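PDB 5O8P: L-lysine 6-monooxygenase involved in desferrioxamine biosynthesis from Erwinia amylovora CFBP1430, which is a cadaverine monooxygenase that probably uses FAD and NADPH to N-hydroxylate its substrate during biosynthesis of the siderophore desferrioxamine in the fire blight pathogen. Local coordinates for residues Ser245-Asp250 / Arg420-Gln425; Arg369-Asp374 / Asn403-Arg408; Lys188-Arg193 / Asp216-Gln221. One frame throughout, in Å; residues are numbered along the deposited sequence.

Contact 1: Ser245-Asp250 / Arg420-Gln425; sequences SPEWID and RQIAFQ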
# COMPACT_ATOMS: atom_id res chain seq x y z
N SER B 245 -24.75 -7.43 -0.41
CA SER B 245 -25.66 -6.49 -1.02
C SER B 245 -27.08 -7.03 -0.97
O SER B 245 -27.29 -8.25 -0.96
CB SER B 245 -25.26 -6.27 -2.47
OG SER B 245 -25.44 -7.44 -3.23
N PRO B 246 -28.06 -6.12 -0.96
CA PRO B 246 -29.45 -6.53 -1.00
C PRO B 246 -29.75 -7.49 -2.14
O PRO B 246 -30.46 -8.49 -1.93
CB PRO B 246 -30.18 -5.21 -1.18
CG PRO B 246 -29.33 -4.23 -0.46
CD PRO B 246 -27.93 -4.66 -0.74
N GLU B 247 -29.17 -7.24 -3.32
CA GLU B 247 -29.48 -8.07 -4.50
C GLU B 247 -28.98 -9.48 -4.33
O GLU B 247 -29.68 -10.41 -4.71
CB GLU B 247 -28.90 -7.54 -5.80
CG GLU B 247 -28.94 -6.04 -5.98
CD GLU B 247 -27.62 -5.42 -5.67
OE1 GLU B 247 -26.71 -5.55 -6.50
OE2 GLU B 247 -27.50 -4.75 -4.62
N TRP B 248 -27.79 -9.63 -3.75
CA TRP B 248 -27.27 -10.95 -3.47
C TRP B 248 -28.11 -11.68 -2.42
O TRP B 248 -28.35 -12.90 -2.54
CB TRP B 248 -25.81 -10.91 -3.02
CG TRP B 248 -25.25 -12.28 -2.98
CD1 TRP B 248 -24.78 -13.01 -4.03
CD2 TRP B 248 -25.19 -13.13 -1.84
NE1 TRP B 248 -24.42 -14.27 -3.62
CE2 TRP B 248 -24.66 -14.37 -2.27
CE3 TRP B 248 -25.55 -12.98 -0.50
CZ2 TRP B 248 -24.44 -15.43 -1.40
CZ3 TRP B 248 -25.33 -14.04 0.37
CH2 TRP B 248 -24.78 -15.25 -0.09
N ILE B 249 -28.57 -10.95 -1.40
CA ILE B 249 -29.33 -11.57 -0.32
C ILE B 249 -30.66 -12.10 -0.86
O ILE B 249 -31.05 -13.22 -0.52
CB ILE B 249 -29.52 -10.63 0.88
CG1 ILE B 249 -28.16 -10.28 1.49
CG2 ILE B 249 -30.34 -11.31 1.96
CD1 ILE B 249 -28.18 -9.01 2.32
N ASP B 250 -31.31 -11.32 -1.72
CA ASP B 250 -32.54 -11.77 -2.39
C ASP B 250 -32.27 -13.04 -3.17
O ASP B 250 -33.04 -14.00 -3.12
CB ASP B 250 -33.08 -10.70 -3.35
CG ASP B 250 -33.45 -9.39 -2.66
OD1 ASP B 250 -33.81 -9.41 -1.46
OD2 ASP B 250 -33.39 -8.33 -3.32
N ARG B 420 -32.50 -1.36 -3.04
CA ARG B 420 -32.79 -2.64 -3.71
C ARG B 420 -31.63 -3.11 -4.58
O ARG B 420 -31.58 -4.27 -4.95
CB ARG B 420 -34.01 -2.52 -4.60
CG ARG B 420 -35.29 -2.09 -3.90
CD ARG B 420 -36.54 -2.46 -4.70
NE ARG B 420 -37.72 -1.68 -4.29
CZ ARG B 420 -38.66 -2.05 -3.39
NH1 ARG B 420 -38.62 -3.23 -2.76
NH2 ARG B 420 -39.67 -1.23 -3.13
N GLN B 421 -30.72 -2.20 -4.94
CA GLN B 421 -29.74 -2.47 -6.00
C GLN B 421 -28.53 -1.56 -5.90
O GLN B 421 -28.59 -0.42 -6.34
CB GLN B 421 -30.40 -2.37 -7.39
CG GLN B 421 -29.46 -2.68 -8.56
CD GLN B 421 -30.08 -3.54 -9.63
OE1 GLN B 421 -30.98 -4.34 -9.37
NE2 GLN B 421 -29.59 -3.39 -10.85
N ILE B 422 -27.42 -2.08 -5.38
CA ILE B 422 -26.15 -1.36 -5.23
C ILE B 422 -25.03 -1.82 -6.17
O ILE B 422 -24.06 -1.13 -6.31
CB ILE B 422 -25.58 -1.40 -3.78
CG1 ILE B 422 -25.29 -2.84 -3.31
CG2 ILE B 422 -26.53 -0.68 -2.81
CD1 ILE B 422 -24.64 -2.94 -1.95
N ALA B 423 -25.18 -2.97 -6.83
CA ALA B 423 -24.05 -3.69 -7.44
C ALA B 423 -24.04 -3.69 -8.96
O ALA B 423 -25.08 -3.87 -9.59
CB ALA B 423 -24.06 -5.14 -6.94
N PHE B 424 -22.86 -3.55 -9.55
CA PHE B 424 -22.66 -3.68 -11.00
C PHE B 424 -22.93 -5.08 -11.58
O PHE B 424 -23.36 -5.20 -12.73
CB PHE B 424 -21.25 -3.24 -11.39
CG PHE B 424 -20.98 -1.79 -11.12
CD1 PHE B 424 -21.49 -0.81 -11.96
CD2 PHE B 424 -20.22 -1.40 -10.04
CE1 PHE B 424 -21.25 0.54 -11.72
CE2 PHE B 424 -19.97 -0.06 -9.78
CZ PHE B 424 -20.49 0.91 -10.62
N GLN B 425 -22.67 -6.13 -10.79
CA GLN B 425 -22.96 -7.50 -11.21
C GLN B 425 -24.44 -7.80 -11.19
O GLN B 425 -25.20 -7.13 -10.50
CB GLN B 425 -22.33 -8.51 -10.27
CG GLN B 425 -20.84 -8.49 -10.22
CD GLN B 425 -20.36 -9.35 -9.09
OE1 GLN B 425 -20.48 -10.58 -9.12
NE2 GLN B 425 -19.82 -8.71 -8.07

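Contact 2: Arg369-Asp374 / Asn403-Arg408; sequences RNYSID and NSVLLR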
# COMPACT_ATOMS: atom_id res chain seq x y z
N ARG B 369 -37.92 -13.34 4.32
CA ARG B 369 -36.99 -12.37 3.73
C ARG B 369 -36.93 -11.09 4.54
O ARG B 369 -35.88 -10.44 4.56
CB ARG B 369 -37.29 -12.09 2.26
CG ARG B 369 -36.38 -11.06 1.57
CD ARG B 369 -34.96 -11.55 1.43
NE ARG B 369 -34.03 -10.53 0.96
CZ ARG B 369 -33.45 -9.59 1.72
NH1 ARG B 369 -33.71 -9.49 3.02
NH2 ARG B 369 -32.60 -8.73 1.16
N ASN B 370 -38.02 -10.74 5.23
CA ASN B 370 -38.03 -9.58 6.14
C ASN B 370 -37.48 -9.87 7.55
O ASN B 370 -37.69 -9.07 8.46
CB ASN B 370 -39.44 -8.96 6.23
CG ASN B 370 -40.46 -9.88 6.89
OD1 ASN B 370 -40.22 -11.06 7.09
ND2 ASN B 370 -41.63 -9.33 7.20
N TYR B 371 -36.77 -10.99 7.73
CA TYR B 371 -36.12 -11.38 8.99
C TYR B 371 -37.11 -11.83 10.09
O TYR B 371 -36.71 -11.97 11.25
CB TYR B 371 -35.15 -10.27 9.48
CG TYR B 371 -34.15 -9.88 8.42
CD1 TYR B 371 -32.96 -10.60 8.28
CD2 TYR B 371 -34.40 -8.84 7.52
CE1 TYR B 371 -32.04 -10.29 7.29
CE2 TYR B 371 -33.48 -8.51 6.53
CZ TYR B 371 -32.30 -9.24 6.40
OH TYR B 371 -31.39 -8.91 5.40
N SER B 372 -38.35 -12.12 9.69
CA SER B 372 -39.38 -12.55 10.62
C SER B 372 -39.40 -14.08 10.74
O SER B 372 -39.12 -14.78 9.77
CB SER B 372 -40.75 -12.02 10.17
OG SER B 372 -41.31 -12.79 9.13
N ILE B 373 -39.74 -14.58 11.94
CA ILE B 373 -39.79 -16.04 12.20
C ILE B 373 -41.20 -16.54 12.57
O ILE B 373 -41.40 -17.75 12.73
CB ILE B 373 -38.71 -16.52 13.21
CG1 ILE B 373 -39.01 -16.06 14.64
CG2 ILE B 373 -37.33 -16.08 12.75
CD1 ILE B 373 -37.99 -16.49 15.67
N ASP B 374 -42.16 -15.64 12.65
CA ASP B 374 -43.55 -16.01 12.93
C ASP B 374 -44.34 -15.95 11.63
O ASP B 374 -43.78 -15.68 10.56
CB ASP B 374 -44.15 -15.07 13.98
CG ASP B 374 -44.29 -13.65 13.49
OD1 ASP B 374 -43.26 -13.10 13.05
OD2 ASP B 374 -45.41 -13.07 13.53
N ASN B 403 -31.69 -3.44 9.93
CA ASN B 403 -32.44 -2.52 10.79
C ASN B 403 -33.43 -1.65 10.02
O ASN B 403 -34.55 -1.41 10.48
CB ASN B 403 -31.47 -1.65 11.62
CG ASN B 403 -30.78 -2.42 12.74
OD1 ASN B 403 -31.37 -3.31 13.34
ND2 ASN B 403 -29.53 -2.08 13.01
N SER B 404 -33.03 -1.20 8.83
CA SER B 404 -33.91 -0.40 7.98
C SER B 404 -35.14 -1.15 7.47
O SER B 404 -36.19 -0.51 7.30
CB SER B 404 -33.15 0.21 6.81
OG SER B 404 -32.25 1.19 7.28
N VAL B 405 -35.01 -2.46 7.23
CA VAL B 405 -36.18 -3.25 6.77
C VAL B 405 -37.04 -3.67 7.97
O VAL B 405 -38.25 -3.84 7.85
CB VAL B 405 -35.86 -4.47 5.82
CG1 VAL B 405 -34.53 -4.30 5.07
CG2 VAL B 405 -35.89 -5.81 6.53
N LEU B 406 -36.40 -3.85 9.12
CA LEU B 406 -37.13 -4.09 10.35
C LEU B 406 -37.99 -2.89 10.64
O LEU B 406 -39.18 -3.04 10.89
CB LEU B 406 -36.19 -4.35 11.52
CG LEU B 406 -35.42 -5.66 11.53
CD1 LEU B 406 -34.54 -5.69 12.78
CD2 LEU B 406 -36.34 -6.85 11.46
N LEU B 407 -37.41 -1.69 10.58
CA LEU B 407 -38.19 -0.48 10.82
C LEU B 407 -39.32 -0.30 9.82
O LEU B 407 -40.37 0.19 10.18
CB LEU B 407 -37.30 0.77 10.91
CG LEU B 407 -36.54 0.86 12.24
CD1 LEU B 407 -35.53 1.98 12.26
CD2 LEU B 407 -37.51 1.03 13.40
N ARG B 408 -39.12 -0.73 8.58
CA ARG B 408 -40.18 -0.67 7.57
C ARG B 408 -41.36 -1.60 7.91
O ARG B 408 -42.52 -1.25 7.68
CB ARG B 408 -39.62 -1.00 6.18
CG ARG B 408 -40.56 -0.67 5.03
CD ARG B 408 -39.83 -0.85 3.70
NE ARG B 408 -39.52 -2.27 3.47
CZ ARG B 408 -38.53 -2.75 2.72
NH1 ARG B 408 -37.66 -1.94 2.11
NH2 ARG B 408 -38.39 -4.07 2.61

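Contact 3: Lys188-Arg193 / Asp216-Gln221; sequences KLQKKR and DRFGYQ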
# COMPACT_ATOMS: atom_id res chain seq x y z
N LYS B 188 -1.54 -16.40 32.31
CA LYS B 188 -1.45 -17.80 32.74
C LYS B 188 -0.99 -18.73 31.61
O LYS B 188 -0.29 -19.71 31.87
CB LYS B 188 -2.79 -18.24 33.33
CG LYS B 188 -2.90 -19.68 33.82
CD LYS B 188 -3.66 -20.54 32.82
CE LYS B 188 -4.25 -21.80 33.46
NZ LYS B 188 -5.30 -22.37 32.57
N LEU B 189 -1.40 -18.44 30.39
CA LEU B 189 -0.95 -19.19 29.22
C LEU B 189 0.55 -19.00 28.97
O LEU B 189 1.26 -19.97 28.73
CB LEU B 189 -1.74 -18.78 27.97
CG LEU B 189 -3.15 -19.35 27.86
CD1 LEU B 189 -3.99 -18.56 26.86
CD2 LEU B 189 -3.11 -20.83 27.50
N GLN B 190 1.02 -17.76 29.04
CA GLN B 190 2.42 -17.43 28.73
C GLN B 190 3.44 -18.02 29.72
O GLN B 190 4.62 -18.16 29.37
CB GLN B 190 2.60 -15.90 28.56
CG GLN B 190 1.89 -15.36 27.32
CD GLN B 190 2.14 -13.89 27.05
OE1 GLN B 190 1.91 -13.05 27.91
NE2 GLN B 190 2.62 -13.58 25.84
N LYS B 191 3.00 -18.39 30.92
CA LYS B 191 3.84 -19.14 31.87
C LYS B 191 4.07 -20.61 31.47
O LYS B 191 4.99 -21.25 32.00
CB LYS B 191 3.25 -19.11 33.28
CG LYS B 191 3.37 -17.76 33.96
CD LYS B 191 2.69 -17.76 35.33
CE LYS B 191 2.59 -16.34 35.88
NZ LYS B 191 1.49 -16.18 36.87
N LYS B 192 3.25 -21.15 30.58
CA LYS B 192 3.35 -22.55 30.19
C LYS B 192 4.49 -22.80 29.20
O LYS B 192 5.02 -21.87 28.59
CB LYS B 192 2.02 -23.06 29.62
CG LYS B 192 0.84 -22.86 30.55
CD LYS B 192 -0.40 -23.58 30.06
CE LYS B 192 -1.63 -23.29 30.90
NZ LYS B 192 -1.61 -23.90 32.26
N ARG B 193 4.88 -24.07 29.10
CA ARG B 193 5.96 -24.50 28.21
C ARG B 193 5.53 -24.53 26.75
O ARG B 193 6.35 -24.33 25.87
CB ARG B 193 6.50 -25.88 28.59
CG ARG B 193 7.55 -25.88 29.69
CD ARG B 193 8.13 -27.28 29.86
NE ARG B 193 8.78 -27.46 31.17
CZ ARG B 193 8.14 -27.61 32.33
NH1 ARG B 193 6.80 -27.59 32.41
NH2 ARG B 193 8.85 -27.77 33.45
N ASP B 216 9.99 -15.10 21.98
CA ASP B 216 11.33 -14.77 22.50
C ASP B 216 11.43 -14.54 24.00
O ASP B 216 12.43 -14.84 24.62
CB ASP B 216 11.74 -13.38 21.96
CG ASP B 216 12.36 -13.42 20.61
OD1 ASP B 216 12.65 -14.51 20.06
OD2 ASP B 216 12.62 -12.31 20.09
N ARG B 217 10.41 -13.89 24.52
CA ARG B 217 10.41 -13.36 25.88
C ARG B 217 10.08 -14.43 26.91
O ARG B 217 10.68 -14.45 27.98
CB ARG B 217 9.43 -12.19 25.98
CG ARG B 217 9.43 -11.48 27.34
CD ARG B 217 9.29 -9.95 27.25
NE ARG B 217 7.91 -9.46 27.15
CZ ARG B 217 7.06 -9.28 28.17
NH1 ARG B 217 7.41 -9.57 29.43
NH2 ARG B 217 5.84 -8.82 27.92
N PHE B 218 9.12 -15.30 26.61
CA PHE B 218 8.79 -16.45 27.46
C PHE B 218 9.31 -17.71 26.80
O PHE B 218 9.85 -17.68 25.70
CB PHE B 218 7.29 -16.55 27.68
CG PHE B 218 6.67 -15.29 28.20
CD1 PHE B 218 6.30 -14.27 27.35
CD2 PHE B 218 6.43 -15.13 29.56
CE1 PHE B 218 5.72 -13.10 27.83
CE2 PHE B 218 5.85 -13.97 30.05
CZ PHE B 218 5.50 -12.95 29.18
N GLY B 219 9.17 -18.84 27.47
CA GLY B 219 9.71 -20.09 26.93
C GLY B 219 9.06 -20.61 25.65
O GLY B 219 9.73 -21.23 24.84
N TYR B 220 7.78 -20.29 25.45
CA TYR B 220 6.84 -21.29 24.94
C TYR B 220 7.03 -21.78 23.52
O TYR B 220 7.55 -21.06 22.66
CB TYR B 220 5.35 -20.92 25.16
CG TYR B 220 4.96 -19.51 24.80
CD1 TYR B 220 4.66 -19.15 23.49
CD2 TYR B 220 4.85 -18.53 25.79
CE1 TYR B 220 4.30 -17.85 23.17
CE2 TYR B 220 4.47 -17.24 25.48
CZ TYR B 220 4.20 -16.90 24.18
OH TYR B 220 3.84 -15.61 23.90
N GLN B 221 6.62 -23.03 23.31
CA GLN B 221 6.32 -23.54 22.00
C GLN B 221 4.96 -22.97 21.63
O GLN B 221 4.06 -22.90 22.48
CB GLN B 221 6.27 -25.08 22.00
CG GLN B 221 5.87 -25.69 20.67
CD GLN B 221 6.01 -27.20 20.66
OE1 GLN B 221 5.11 -27.92 21.07
NE2 GLN B 221 7.15 -27.68 20.18

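Contact 1: Ser245-Asp250 / Arg420-Gln425
The carboxylate of Glu247 receives the backbone N-H of Ile422, with N and OE2 2.8 Å apart and the hydrogen almost exactly in line (175°). The approach is from above the carboxylate plane, 65° out of it. A glutamate suits this place because its chain is long enough to reach from the first turn of a helix to the backbone of an irregular segment, and its probable negative charge should make it a good acceptor. The bend at chi2 (100°) turns the carboxylate along the 420-425 segment, and Glu247 CG meanwhile lies 3.3 Å from Arg420 O. Beside this polar grip is an apolar one: Ile422 CD1 packs against Pro246 CD at 3.9 Å, the two side chains crossing at about a right angle, and also touches Ser245 CB.

Behind the first shell stands the helix start. Ser245 is its N-cap, OG accepting from Trp248 N at 3.3 Å, and Pro246 fits the first helical turn, where the missing N-H costs nothing. Ser245 OG is also hydrogen-bonded to Glu242 O, and the carboxylate of Glu242 binds Phe424 N and Gln425 NE2. Leu286 of a second subunit packs on Phe424, and Tyr88 of a third on Ile422. The contact thus lays the C-terminal tail, well past helix 399-410, across the N-terminal end of helix 246-253, close to the subunit interfaces.

Contact 2: Arg369-Asp374 / Asn403-Arg408
Tyr371 and the carbonyl of Asn370 pack on Val405 and Leu406, joining the irregular loop before strand 379-381 to helix 399-410. This is loop-on-helix packing in the FAD-containing part of a flavin-dependent N-hydroxylase; the side chain of Leu406 lies about 11 Å from the bound FAD.

Taken in order, the segment begins with Arg369, whose guanidinium serves two sides. NE forms a salt bridge with Asp250, while Arg369 NH1 makes a weak, bent hydrogen bond to Tyr371 OH (3.4 Å).

Asn370 turns its backbone oxygen to the helix, where O is 4.0 Å from Leu406 CD2. Its side chain instead serves the loop: OD1 weakly accepts Ser372 N, the link of an Asx turn, and asparagine is well suited to that because its short amide folds back on the chain.

Tyr371 takes a left-handed backbone conformation (phi 73°). Its CG lies anti to the carbonyl carbon (chi1 -54°), sending the ring past Val405 with an edge forward. CG2 of Val405 sits near the ring plane, 3.5 Å from Tyr371 CD2, and the two side chains cross at about a right angle. Tyr371 CB meanwhile meets Leu406 CD2 at 4.1 Å. Valine puts a methyl at the ring edge, and the longer leucine reaches Tyr371 CB; the ring also stacks with His389.

Within the Asx turn, the hydroxyl of Ser372 makes a firmer bond than the backbone does: Ser372 OG donates to Asn370 OD1 at 2.9 Å, tilted 21° from the carbonyl plane. Beyond the turn, Ile373 packs on Val379 and Val381. Asp374 leads the loop into its strand, OD1 taking N-H groups from Gln378 and Val379 and OD2 that of His376.

Contact 3: Lys188-Arg193 / Asp216-Gln221
Gln190 lies in the corner formed by the rings of Phe218 and Tyr220, and nearly every atom of its side chain finds a neighbour there. Gln190 CB sits squarely over the Phe218 ring, 3.9 Å from the centroid and 5° off the normal, a CH-pi contact. Gln190 CG, anti to the carbonyl carbon (chi1 -68°), turns to the other aromatic and lies 3.7 Å from Tyr220 CE2. The chain then runs extended, carrying Gln190 CD to 3.7 Å from Phe218 CE1 and OE1 to 3.8 Å from Phe218 CZ. The amide plane is inclined by 32° to the Phe218 ring, so the two flat groups are not stacked parallel. At the tip Gln190 NE2 donates to Tyr220 OH at 3.1 Å, close to the amide plane. A second hydrogen bond joins the same nitrogen to Asp214 OD2.

Glutamine suits this place because its methylenes can lie on aromatics while its amide supplies donors at the end. Tyrosine offers both a ring and a hydroxyl; that hydroxyl is also bonded to Leu211 O, at the end of the preceding helix. The backbone oxygen of Gln190 lies at the edge of the Tyr220 ring, in its plane.

Further along, Gln221 N donates to Arg193 O at 2.9 Å, and the same oxygen receives a CA-H...O contact from Tyr220. Here parallel pairing begins: strands 194-198 and 221-225 are neighbours in a five-stranded sheet, linked by helix 202-213 in a beta-alpha-beta crossover, within the Rossmann-type region whose Ser200 and Ser203 bind NADP(+). The contact packs the end of helix 182-190 on the loop that enters strand 221-225.

Overall arrangement
From the N terminus, contact 3 closes first: its short loop runs from the end of helix 182-190 through strand 194-198 and helix 202-213 to the start of strand 221-225, all local to the parallel sheet. Contact 1 then opens at helix 246-253 and closes 170 residues later in the C-terminal tail. Contact 2 is nested inside that long loop, tying the segment before strand 379-381 to helix 399-410. Contacts 1 and 2 lie on the same side of the chain's centre, about 17 Å apart between centres, and touch through Arg369. Contact 3 stands on the opposite side, its centre about 48 Å from theirs and its nearest atoms about 33 to 34 Å away, and touches neither.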